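Local coordinates for protein Cj0977 (Campylobacter jejuni, PDB 3BNV) that is of unknown biochemical function but is a sigma28-regulated, nonflagellar virulence protein with a hot-dog fold, at residues Asn75-Ala80 against Val123-His128; Ala80-Glu85 against Ala110-Asp115. All coordinates share one frame; numbering follows the deposited sequence.

Contact 1: residues Asn75-Ala80 against Val123-His128; sequences NYVAQA and VKVVGH
Ala78 sets its methyl against two valines of the strand 123-128, a small worked example of how a helix comes close to a sheet. Its CB lies 3.8 Å from CG1 of Val123 and 4.1 Å from CG2 of Val125, so the one methyl is shared by branches of two residues that point from the same side of the strand. The CG1 of Val123 also reaches the helix backbone, at 3.8 Å from CA of Ala78. One residue back, Val77 meets Val125, CG1 to CG1 at 3.8 Å, the two side chains lying alongside each other and pointing opposite ways. Val125 thus divides its branches: CG1, anti to the backbone N (chi1 -168°), goes to Val77, while CG2 goes to Ala78. All four side chains are buried and the contact is wholly apolar.

The small residue allows a near approach, with CA of Ala78 6.0 Å from CA of Val123. The axes of segments 75-80 and 123-128 approach to 8.7 Å, their N-to-C directions at 136°. Farther out, backbone hydrogen bonds of Val123 to Ile139 and of Val125 to Gly137 hold the strand against 132-143, while Leu108 and Ala110 of strand 105-112 extend the floor beneath Val77. Away from the strand, Gln79 is hydrogen-bonded through OE1 to Ser87 OG, and it packs with Asn75 and Tyr76 on Phe66 of the second subunit. A long central helix with an antiparallel sheet curved round it is characteristic of the hot-dog fold, which this protein adopts.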
ATOM      1  N   ASN A  75       4.736   5.095   0.430  1.00 32.26           N
ATOM      2  CA  ASN A  75       5.780   4.169   0.772  1.00 32.25           C
ATOM      3  C   ASN A  75       7.010   4.421  -0.120  1.00 32.27           C
ATOM      4  O   ASN A  75       8.163   4.467   0.335  1.00 32.62           O
ATOM      5  CB  ASN A  75       5.199   2.766   0.624  1.00 32.08           C
ATOM      6  CG  ASN A  75       6.152   1.668   1.019  1.00 33.17           C
ATOM      7  OD1 ASN A  75       7.359   1.885   1.225  1.00 34.29           O
ATOM      8  ND2 ASN A  75       5.623   0.460   1.090  1.00 31.27           N
ATOM      9  N   TYR A  76       6.767   4.632  -1.396  1.00 32.18           N
ATOM     10  CA  TYR A  76       7.856   4.868  -2.330  1.00 32.00           C
ATOM     11  C   TYR A  76       8.555   6.213  -2.058  1.00 31.86           C
ATOM     12  O   TYR A  76       9.762   6.258  -1.852  1.00 32.33           O
ATOM     13  CB  TYR A  76       7.319   4.709  -3.745  1.00 31.75           C
ATOM     14  CG  TYR A  76       8.295   4.803  -4.881  1.00 31.39           C
ATOM     15  CD1 TYR A  76       7.922   5.390  -6.066  1.00 31.68           C
ATOM     16  CD2 TYR A  76       9.555   4.276  -4.795  1.00 32.19           C
ATOM     17  CE1 TYR A  76       8.792   5.469  -7.135  1.00 32.51           C
ATOM     18  CE2 TYR A  76      10.446   4.362  -5.869  1.00 31.65           C
ATOM     19  CZ  TYR A  76      10.056   4.959  -7.030  1.00 31.29           C
ATOM     20  OH  TYR A  76      10.912   5.051  -8.107  1.00 30.84           O
ATOM     21  N   VAL A  77       7.813   7.305  -2.025  1.00 31.71           N
ATOM     22  CA  VAL A  77       8.440   8.605  -1.791  1.00 31.64           C
ATOM     23  C   VAL A  77       9.094   8.719  -0.381  1.00 31.94           C
ATOM     24  O   VAL A  77      10.105   9.394  -0.212  1.00 32.06           O
ATOM     25  CB  VAL A  77       7.498   9.788  -2.098  1.00 30.82           C
ATOM     26  CG1 VAL A  77       6.532  10.028  -0.972  1.00 31.70           C
ATOM     27  CG2 VAL A  77       8.277  11.017  -2.303  1.00 30.78           C
ATOM     28  N   ALA A  78       8.550   8.052   0.628  1.00 32.01           N
ATOM     29  CA  ALA A  78       9.251   7.994   1.920  1.00 32.30           C
ATOM     30  C   ALA A  78      10.637   7.394   1.766  1.00 32.63           C
ATOM     31  O   ALA A  78      11.626   7.936   2.259  1.00 32.71           O
ATOM     32  CB  ALA A  78       8.480   7.174   2.936  1.00 32.08           C
ATOM     33  N   GLN A  79      10.723   6.247   1.104  1.00 32.74           N
ATOM     34  CA  GLN A  79      12.025   5.647   0.915  1.00 32.87           C
ATOM     35  C   GLN A  79      12.909   6.518   0.053  1.00 32.76           C
ATOM     36  O   GLN A  79      14.093   6.602   0.296  1.00 33.22           O
ATOM     37  CB  GLN A  79      11.924   4.250   0.328  1.00 33.02           C
ATOM     38  CG  GLN A  79      11.224   3.253   1.234  1.00 34.31           C
ATOM     39  CD  GLN A  79      11.572   1.843   0.863  1.00 36.96           C
ATOM     40  OE1 GLN A  79      12.702   1.418   1.057  1.00 40.71           O
ATOM     41  NE2 GLN A  79      10.625   1.111   0.307  1.00 36.36           N
ATOM     42  N   ALA A  80      12.348   7.208  -0.936  1.00 32.77           N
ATOM     43  CA  ALA A  80      13.185   8.067  -1.760  1.00 32.39           C
ATOM     44  C   ALA A  80      13.787   9.228  -0.967  1.00 32.46           C
ATOM     45  O   ALA A  80      14.852   9.725  -1.312  1.00 32.71           O
ATOM     46  CB  ALA A  80      12.431   8.568  -2.919  1.00 32.76           C
ATOM     47  N   VAL A 123       9.593   9.417   8.596  1.00 32.98           N
ATOM     48  CA  VAL A 123       9.353  10.251   7.428  1.00 33.00           C
ATOM     49  C   VAL A 123       7.909  10.729   7.384  1.00 32.95           C
ATOM     50  O   VAL A 123       6.974   9.940   7.499  1.00 32.98           O
ATOM     51  CB  VAL A 123       9.669   9.465   6.150  1.00 33.63           C
ATOM     52  CG1 VAL A 123       9.367  10.315   4.896  1.00 33.68           C
ATOM     53  CG2 VAL A 123      11.118   8.994   6.172  1.00 32.82           C
ATOM     54  N   LYS A 124       7.734  12.033   7.227  1.00 33.09           N
ATOM     55  CA  LYS A 124       6.404  12.627   7.191  1.00 33.19           C
ATOM     56  C   LYS A 124       6.013  12.746   5.710  1.00 33.04           C
ATOM     57  O   LYS A 124       6.749  13.335   4.910  1.00 33.21           O
ATOM     58  CB  LYS A 124       6.458  13.983   7.905  1.00 33.39           C
ATOM     59  CG  LYS A 124       5.321  14.256   8.847  1.00 34.89           C
ATOM     60  CD  LYS A 124       3.962  14.124   8.098  1.00 38.56           C
ATOM     61  CE  LYS A 124       2.734  14.470   8.990  1.00 38.63           C
ATOM     62  NZ  LYS A 124       2.176  13.269   9.709  1.00 39.14           N
ATOM     63  N   VAL A 125       4.904  12.124   5.326  1.00 32.58           N
ATOM     64  CA  VAL A 125       4.435  12.182   3.945  1.00 32.70           C
ATOM     65  C   VAL A 125       3.059  12.857   3.873  1.00 32.74           C
ATOM     66  O   VAL A 125       2.203  12.640   4.738  1.00 32.83           O
ATOM     67  CB  VAL A 125       4.290  10.785   3.330  1.00 33.16           C
ATOM     68  CG1 VAL A 125       4.093  10.883   1.824  1.00 32.27           C
ATOM     69  CG2 VAL A 125       5.502   9.907   3.663  1.00 34.06           C
ATOM     70  N   VAL A 126       2.848  13.652   2.835  1.00 32.36           N
ATOM     71  CA  VAL A 126       1.617  14.397   2.688  1.00 32.40           C
ATOM     72  C   VAL A 126       1.217  14.274   1.224  1.00 32.46           C
ATOM     73  O   VAL A 126       2.083  14.320   0.357  1.00 32.57           O
ATOM     74  CB  VAL A 126       1.844  15.875   3.040  1.00 31.89           C
ATOM     75  CG1 VAL A 126       2.096  16.663   1.804  1.00 31.76           C
ATOM     76  CG2 VAL A 126       0.669  16.435   3.718  1.00 33.00           C
ATOM     77  N   GLY A 127      -0.074  14.078   0.938  1.00 32.41           N
ATOM     78  CA  GLY A 127      -0.535  13.951  -0.454  1.00 32.16           C
ATOM     79  C   GLY A 127      -1.640  14.948  -0.816  1.00 32.45           C
ATOM     80  O   GLY A 127      -2.563  15.186  -0.032  1.00 32.91           O
ATOM     81  N   HIS A 128      -1.558  15.528  -2.005  1.00 32.13           N
ATOM     82  CA  HIS A 128      -2.540  16.485  -2.457  1.00 32.15           C
ATOM     83  C   HIS A 128      -3.127  16.072  -3.799  1.00 32.45           C
ATOM     84  O   HIS A 128      -2.422  15.515  -4.638  1.00 32.72           O
ATOM     85  CB  HIS A 128      -1.892  17.855  -2.663  1.00 31.42           C
ATOM     86  CG  HIS A 128      -1.713  18.631  -1.404  1.00 30.76           C
ATOM     87  ND1 HIS A 128      -0.552  18.586  -0.662  1.00 29.05           N
ATOM     88  CD2 HIS A 128      -2.545  19.472  -0.748  1.00 29.61           C
ATOM     89  CE1 HIS A 128      -0.674  19.377   0.390  1.00 27.25           C
ATOM     90  NE2 HIS A 128      -1.873  19.922   0.363  1.00 28.02           N
TER

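Contact 2: residues Ala80-Glu85 against Ala110-Asp115; sequences ASINKE and AHALFD
Ile82 and Ser81, near the C-terminal end of helix 67-82, face the alternate alanines Ala110 and Ala112. Ile82 does not aim its CB straight at the strand; its CG1 stands anti to the carbonyl carbon (chi1 -60°), and chi2 of -41° carries the terminal CD1 across to CB of Ala112 at 3.5 Å. The CB of Ser81 is directed to the strand and meets CB of Ala110 at 4.0 Å. With chi1 at 72°, its OG sits between the backbone N and the carbonyl carbon, a rotation that brings the hydroxyl back to the helix, where it is hydrogen-bonded to the carbonyl O of Ala78; the same oxygen passes CB of Ala112 at 4.1 Å without a polar partner there. In hot-dog terms this is the C-terminal end of the central helix resting on the sheet, and small side chains, Ser81 on the helix and Ala110 on the strand, are consistent with the close spacing, CA of Ser81 lying 6.2 Å from CA of Ala110. Val123 of strand 120-129 packs on both Ser81 and Ala110. Beyond Ile82 the chain leaves the helix at Asn83, which has a positive phi and whose side-chain amide is hydrogen-bonded to Leu26 N and Glu24 O.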
ATOM      1  N   ALA A  80      12.348   7.208  -0.936  1.00 32.77           N
ATOM      2  CA  ALA A  80      13.185   8.067  -1.760  1.00 32.39           C
ATOM      3  C   ALA A  80      13.787   9.228  -0.967  1.00 32.46           C
ATOM      4  O   ALA A  80      14.852   9.725  -1.312  1.00 32.71           O
ATOM      5  CB  ALA A  80      12.431   8.568  -2.919  1.00 32.76           C
ATOM      6  N   SER A  81      13.113   9.648   0.095  1.00 32.36           N
ATOM      7  CA  SER A  81      13.589  10.756   0.917  1.00 32.38           C
ATOM      8  C   SER A  81      14.843  10.398   1.696  1.00 32.57           C
ATOM      9  O   SER A  81      15.569  11.272   2.118  1.00 32.99           O
ATOM     10  CB  SER A  81      12.513  11.196   1.904  1.00 32.11           C
ATOM     11  OG  SER A  81      12.354  10.230   2.924  1.00 31.72           O
ATOM     12  N   ILE A  82      15.067   9.107   1.917  1.00 32.60           N
ATOM     13  CA  ILE A  82      16.262   8.621   2.590  1.00 32.36           C
ATOM     14  C   ILE A  82      17.288   8.160   1.564  1.00 32.46           C
ATOM     15  O   ILE A  82      18.478   8.342   1.738  1.00 32.71           O
ATOM     16  CB  ILE A  82      15.915   7.402   3.454  1.00 32.68           C
ATOM     17  CG1 ILE A  82      14.880   7.815   4.492  1.00 32.06           C
ATOM     18  CG2 ILE A  82      17.195   6.803   4.099  1.00 31.92           C
ATOM     19  CD1 ILE A  82      15.186   9.176   5.080  1.00 32.10           C
ATOM     20  N   ASN A  83      16.808   7.532   0.497  1.00 32.40           N
ATOM     21  CA  ASN A  83      17.648   7.128  -0.633  1.00 32.29           C
ATOM     22  C   ASN A  83      18.841   6.236  -0.294  1.00 32.51           C
ATOM     23  O   ASN A  83      19.958   6.479  -0.739  1.00 32.58           O
ATOM     24  CB  ASN A  83      18.160   8.335  -1.426  1.00 31.99           C
ATOM     25  CG  ASN A  83      18.620   7.942  -2.818  1.00 31.33           C
ATOM     26  OD1 ASN A  83      18.203   6.914  -3.338  1.00 31.40           O
ATOM     27  ND2 ASN A  83      19.462   8.752  -3.425  1.00 29.57           N
ATOM     28  N   LYS A  84      18.603   5.201   0.484  1.00 32.73           N
ATOM     29  CA  LYS A  84      19.635   4.223   0.759  1.00 32.87           C
ATOM     30  C   LYS A  84      19.426   3.004  -0.123  1.00 32.89           C
ATOM     31  O   LYS A  84      18.297   2.644  -0.443  1.00 33.34           O
ATOM     32  CB  LYS A  84      19.585   3.811   2.221  1.00 33.01           C
ATOM     33  CG  LYS A  84      20.040   4.897   3.164  1.00 33.37           C
ATOM     34  CD  LYS A  84      21.528   4.874   3.372  1.00 33.11           C
ATOM     35  CE  LYS A  84      22.012   6.090   4.118  1.00 33.77           C
ATOM     36  NZ  LYS A  84      23.493   6.011   4.258  1.00 35.45           N
ATOM     37  N   GLU A  85      20.510   2.361  -0.524  1.00 32.82           N
ATOM     38  CA  GLU A  85      20.376   1.238  -1.423  1.00 32.68           C
ATOM     39  C   GLU A  85      19.623   0.092  -0.775  1.00 32.53           C
ATOM     40  O   GLU A  85      18.851  -0.584  -1.422  1.00 32.63           O
ATOM     41  CB  GLU A  85      21.731   0.749  -1.907  1.00 32.94           C
ATOM     42  CG  GLU A  85      21.616  -0.404  -2.878  1.00 33.72           C
ATOM     43  CD  GLU A  85      22.921  -0.730  -3.518  1.00 36.22           C
ATOM     44  OE1 GLU A  85      22.913  -1.419  -4.567  1.00 37.49           O
ATOM     45  OE2 GLU A  85      23.955  -0.288  -2.963  1.00 36.99           O
ATOM     46  N   ALA A 110       7.637  14.215   0.827  1.00 32.65           N
ATOM     47  CA  ALA A 110       8.145  13.479   1.993  1.00 32.52           C
ATOM     48  C   ALA A 110       9.297  14.214   2.643  1.00 32.58           C
ATOM     49  O   ALA A 110      10.201  14.682   1.955  1.00 32.86           O
ATOM     50  CB  ALA A 110       8.590  12.078   1.570  1.00 32.51           C
ATOM     51  N   HIS A 111       9.272  14.322   3.964  1.00 32.77           N
ATOM     52  CA  HIS A 111      10.346  14.995   4.700  1.00 32.54           C
ATOM     53  C   HIS A 111      10.755  14.090   5.835  1.00 32.87           C
ATOM     54  O   HIS A 111       9.910  13.691   6.649  1.00 33.00           O
ATOM     55  CB  HIS A 111       9.863  16.300   5.280  1.00 32.26           C
ATOM     56  CG  HIS A 111       9.388  17.283   4.264  1.00 32.54           C
ATOM     57  ND1 HIS A 111      10.196  18.284   3.767  1.00 32.88           N
ATOM     58  CD2 HIS A 111       8.178  17.447   3.680  1.00 32.58           C
ATOM     59  CE1 HIS A 111       9.510  19.010   2.899  1.00 33.48           C
ATOM     60  NE2 HIS A 111       8.277  18.533   2.842  1.00 33.64           N
ATOM     61  N   ALA A 112      12.041  13.737   5.862  1.00 32.86           N
ATOM     62  CA  ALA A 112      12.590  12.840   6.867  1.00 32.87           C
ATOM     63  C   ALA A 112      13.033  13.654   8.059  1.00 33.19           C
ATOM     64  O   ALA A 112      13.707  14.646   7.897  1.00 33.19           O
ATOM     65  CB  ALA A 112      13.765  12.090   6.294  1.00 32.62           C
ATOM     66  N   LEU A 113      12.659  13.237   9.263  1.00 33.98           N
ATOM     67  CA  LEU A 113      13.100  13.921  10.468  1.00 34.68           C
ATOM     68  C   LEU A 113      14.598  13.729  10.613  1.00 35.18           C
ATOM     69  O   LEU A 113      15.099  12.608  10.492  1.00 35.28           O
ATOM     70  CB  LEU A 113      12.382  13.382  11.698  1.00 34.71           C
ATOM     71  CG  LEU A 113      10.943  13.876  11.806  1.00 36.96           C
ATOM     72  CD1 LEU A 113      10.211  13.301  13.046  1.00 37.23           C
ATOM     73  CD2 LEU A 113      10.898  15.442  11.771  1.00 38.48           C
ATOM     74  N   PHE A 114      15.291  14.836  10.865  1.00 36.09           N
ATOM     75  CA  PHE A 114      16.737  14.911  10.894  1.00 37.45           C
ATOM     76  C   PHE A 114      17.332  13.897  11.858  1.00 38.13           C
ATOM     77  O   PHE A 114      16.874  13.766  12.994  1.00 38.10           O
ATOM     78  CB  PHE A 114      17.136  16.338  11.288  1.00 37.83           C
ATOM     79  CG  PHE A 114      18.613  16.587  11.342  1.00 38.13           C
ATOM     80  CD1 PHE A 114      19.313  16.434  12.531  1.00 38.39           C
ATOM     81  CD2 PHE A 114      19.299  17.032  10.220  1.00 39.33           C
ATOM     82  CE1 PHE A 114      20.679  16.702  12.595  1.00 37.50           C
ATOM     83  CE2 PHE A 114      20.672  17.301  10.283  1.00 38.98           C
ATOM     84  CZ  PHE A 114      21.351  17.130  11.471  1.00 37.84           C
ATOM     85  N   ASP A 115      18.349  13.184  11.387  1.00 38.77           N
ATOM     86  CA  ASP A 115      18.957  12.110  12.158  1.00 39.71           C
ATOM     87  C   ASP A 115      20.135  11.499  11.402  1.00 40.29           C
ATOM     88  O   ASP A 115      19.987  10.510  10.685  1.00 40.33           O
ATOM     89  CB  ASP A 115      17.925  11.029  12.469  1.00 39.42           C
ATOM     90  CG  ASP A 115      18.406  10.053  13.521  1.00 40.38           C
ATOM     91  OD1 ASP A 115      19.576  10.160  13.961  1.00 41.05           O
ATOM     92  OD2 ASP A 115      17.605   9.169  13.909  1.00 42.00           O
TER

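In the fold
Helix 67-82 supplies one side of both contacts, and the segments 75-80 and 80-85 share Ala80, the second running past the helix end. The centres of the two contacts lie about 9 Å apart: contact 1 is near the middle of the chain, contact 2 farther out, where the helix ends. The strands they reach, 120-129 and 105-112, are antiparallel neighbours in one sheet and successive in sequence, joined between contacts by a probable hydrogen bond from Lys124 N to His111 O. Along the chain contact 2 is nested within the loop closed by contact 1. One helix is therefore seated on both arms of a hairpin, tying a helix from the middle of the chain to two strands that follow it in sequence.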